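Local coordinates for protein yahD a copper inducible hydrolase (Lactococcus lactis subsp. lactis, PDB 3OG9) that is a copper-inducible protein of the alpha/beta hydrolase fold, probably a hydrolase, that binds D-malate in its pocket, at residues Y156-I162 against Y185-H191. Residues are numbered along the deposited sequence; the frame is centred on the assembly and turned at random. Where two conformers were deposited one is given.
With MLT (D-malate), chain C.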
loop_
_atom_site.group_PDB
_atom_site.type_symbol
_atom_site.label_atom_id
_atom_site.label_comp_id
_atom_site.label_asym_id
_atom_site.label_seq_id
_atom_site.Cartn_x
_atom_site.Cartn_y
_atom_site.Cartn_z
ATOM N N TYR A 156 10.030 5.591 -6.209
ATOM C CA TYR A 156 10.861 6.333 -5.301
ATOM C C TYR A 156 11.272 7.619 -6.036
ATOM O O TYR A 156 11.453 7.591 -7.257
ATOM C CB TYR A 156 12.075 5.448 -4.975
ATOM C CG TYR A 156 13.190 6.149 -4.280
ATOM C CD1 TYR A 156 13.084 6.495 -2.919
ATOM C CD2 TYR A 156 14.358 6.493 -4.979
ATOM C CE1 TYR A 156 14.124 7.176 -2.274
ATOM C CE2 TYR A 156 15.403 7.152 -4.335
ATOM C CZ TYR A 156 15.284 7.486 -2.991
ATOM O OH TYR A 156 16.319 8.167 -2.357
ATOM N N ALA A 157 11.394 8.737 -5.323
ATOM C CA ALA A 157 12.078 9.899 -5.920
ATOM C C ALA A 157 13.311 10.257 -5.084
ATOM O O ALA A 157 13.232 10.245 -3.866
ATOM C CB ALA A 157 11.128 11.099 -6.027
ATOM N N PRO A 158 14.443 10.619 -5.706
ATOM C CA PRO A 158 15.623 10.902 -4.871
ATOM C C PRO A 158 15.547 12.316 -4.244
ATOM O O PRO A 158 16.383 12.659 -3.399
ATOM C CB PRO A 158 16.803 10.746 -5.848
ATOM C CG PRO A 158 16.227 11.081 -7.207
ATOM C CD PRO A 158 14.701 11.022 -7.112
ATOM N N ASN A 159 14.564 13.116 -4.626
ATOM C CA ASN A 159 14.305 14.376 -3.947
ATOM C C ASN A 159 13.128 14.311 -2.959
ATOM O O ASN A 159 12.638 15.345 -2.484
ATOM C CB ASN A 159 14.133 15.522 -4.956
ATOM C CG ASN A 159 13.026 15.267 -6.001
ATOM O OD1 ASN A 159 12.569 14.140 -6.221
ATOM N ND2 ASN A 159 12.605 16.347 -6.665
ATOM N N ASP A 160 12.694 13.093 -2.626
ATOM C CA ASP A 160 11.665 12.913 -1.615
ATOM C C ASP A 160 12.253 13.145 -0.231
ATOM O O ASP A 160 13.027 12.328 0.263
ATOM C CB ASP A 160 11.080 11.500 -1.728
ATOM C CG ASP A 160 9.847 11.306 -0.888
ATOM O OD1 ASP A 160 9.649 12.077 0.069
ATOM O OD2 ASP A 160 9.106 10.349 -1.152
ATOM N N MET A 161 11.876 14.254 0.411
ATOM C CA MET A 161 12.373 14.569 1.751
ATOM C C MET A 161 11.854 13.541 2.766
ATOM O O MET A 161 12.477 13.308 3.808
ATOM N N ILE A 162 10.727 12.913 2.457
ATOM C CA ILE A 162 10.046 12.053 3.410
ATOM C C ILE A 162 10.636 10.650 3.477
ATOM O O ILE A 162 10.633 10.022 4.547
ATOM C CB ILE A 162 8.496 12.066 3.167
ATOM C CG1 ILE A 162 8.005 13.505 3.354
ATOM C CG2 ILE A 162 7.765 11.081 4.111
ATOM C CD1 ILE A 162 6.636 13.790 2.884
ATOM N N TYR A 185 10.359 2.121 -10.014
ATOM C CA TYR A 185 10.186 3.289 -10.876
ATOM C C TYR A 185 10.697 4.556 -10.174
ATOM O O TYR A 185 10.295 4.839 -9.040
ATOM C CB TYR A 185 8.711 3.495 -11.271
ATOM C CG TYR A 185 8.571 4.690 -12.183
ATOM C CD1 TYR A 185 8.746 4.556 -13.570
ATOM C CD2 TYR A 185 8.353 5.960 -11.666
ATOM C CE1 TYR A 185 8.638 5.673 -14.434
ATOM C CE2 TYR A 185 8.261 7.081 -12.505
ATOM C CZ TYR A 185 8.405 6.925 -13.873
ATOM O OH TYR A 185 8.323 8.031 -14.669
ATOM N N GLU A 186 11.557 5.314 -10.851
ATOM C CA GLU A 186 12.148 6.527 -10.275
ATOM C C GLU A 186 11.409 7.756 -10.818
ATOM O O GLU A 186 11.420 7.985 -12.026
ATOM C CB GLU A 186 13.655 6.603 -10.568
ATOM C CG GLU A 186 14.372 7.749 -9.773
ATOM C CD GLU A 186 15.846 7.977 -10.104
ATOM O OE1 GLU A 186 16.573 7.027 -10.505
ATOM O OE2 GLU A 186 16.294 9.126 -9.933
ATOM N N SER A 187 10.703 8.490 -9.936
ATOM C CA SER A 187 10.004 9.746 -10.307
ATOM C C SER A 187 10.849 10.967 -9.911
ATOM O O SER A 187 11.880 10.813 -9.275
ATOM C CB SER A 187 8.619 9.807 -9.664
ATOM O OG SER A 187 8.731 9.885 -8.251
ATOM N N SER A 188 10.429 12.165 -10.308
ATOM C CA SER A 188 11.259 13.365 -10.094
ATOM C C SER A 188 10.534 14.493 -9.374
ATOM O O SER A 188 10.977 15.647 -9.415
ATOM C CB SER A 188 11.816 13.891 -11.435
ATOM O OG SER A 188 10.756 14.246 -12.302
ATOM N N LEU A 189 9.428 14.177 -8.714
ATOM C CA LEU A 189 8.693 15.198 -7.978
ATOM C C LEU A 189 8.631 14.988 -6.465
ATOM O O LEU A 189 7.631 15.283 -5.855
ATOM C CB LEU A 189 7.326 15.463 -8.617
ATOM C CG LEU A 189 7.702 16.519 -9.678
ATOM C CD1 LEU A 189 7.505 16.075 -11.098
ATOM C CD2 LEU A 189 7.267 17.968 -9.401
ATOM N N GLY A 190 9.729 14.521 -5.865
ATOM C CA GLY A 190 9.703 14.262 -4.430
ATOM C C GLY A 190 8.580 13.307 -4.033
ATOM O O GLY A 190 8.318 12.369 -4.750
ATOM N N HIS A 191 7.905 13.576 -2.919
ATOM C CA HIS A 191 6.857 12.672 -2.395
ATOM C C HIS A 191 5.575 12.671 -3.224
ATOM O O HIS A 191 4.677 11.809 -3.020
ATOM C CB HIS A 191 6.514 13.040 -0.936
ATOM C CG HIS A 191 5.975 11.900 -0.117
ATOM N ND1 HIS A 191 6.690 10.750 0.123
ATOM C CD2 HIS A 191 4.811 11.768 0.567
ATOM C CE1 HIS A 191 5.975 9.937 0.882
ATOM N NE2 HIS A 191 4.828 10.532 1.165
HETATM C C1 MLT C . 3.714 7.360 7.133
HETATM O O1 MLT C . 3.165 7.800 8.178
HETATM O O2 MLT C . 3.313 6.295 6.603
HETATM C C2 MLT C . 4.882 8.099 6.519
HETATM O O3 MLT C . 5.258 9.225 7.292
HETATM C C3 MLT C . 4.595 8.507 5.073
HETATM C C4 MLT C . 3.508 9.548 4.946
HETATM O O4 MLT C . 3.643 10.407 4.048
HETATM O O5 MLT C . 2.476 9.589 5.666
#
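D160 and H191 meet through a carboxylate-imidazole hydrogen bond: ND1 of H191 lies 2.8 Å from OD2 of D160, with an N-H...O angle of 168°. The acceptor sits in the ring plane at its edge and is met on its syn side, although carboxylate and ring planes are 62° apart. D160 has CG anti to its own N (chi1 -170°), which carries the carboxylate across to the imidazole. Its orientation is fixed further by an Asx turn, in which I162 N donates to D160 OD1 (2.8 Å) on the anti side, tilted out of the carboxylate plane. At the far end of the ring, NE2 of H191 bonds to the OG of S110 and, weakly, to D-malate O4.

Apolar contact adds a second restraint: I162 CD1 stands over one face of the H191 ring, 3.8 Å from its centroid and offset toward the rim, a CH-pi contact. Replacing H191 by an alanine would probably leave the D160 carboxylate without its imidazole mate, strip I162 of the ring face it packs on and cost S110 its partner.

The side-chain amide of N159 ties the two loops together by two hydrogen bonds. Its OD1 accepts from G190 N (2.9 Å), the donor lying above the carbonyl plane, while its ND2 donates a longer hydrogen bond to S188 O (3.3 Å), also from above the carbonyl plane. Nearby, the methyl of A157 rests against the carbonyl oxygens of S187 and G190.

Backbone pairing starts the arrangement: Y156 N donates to Y185 O and S187 N to Y156 O, both 2.9 Å, in parallel register where strands 151-156 and 181-186 end. Two loops leaving the C-terminal ends of neighbouring parallel strands thus place D160 behind H191, whose NE2 faces S110, an arrangement consistent with the Ser-His-Asp triad of the alpha/beta hydrolase fold.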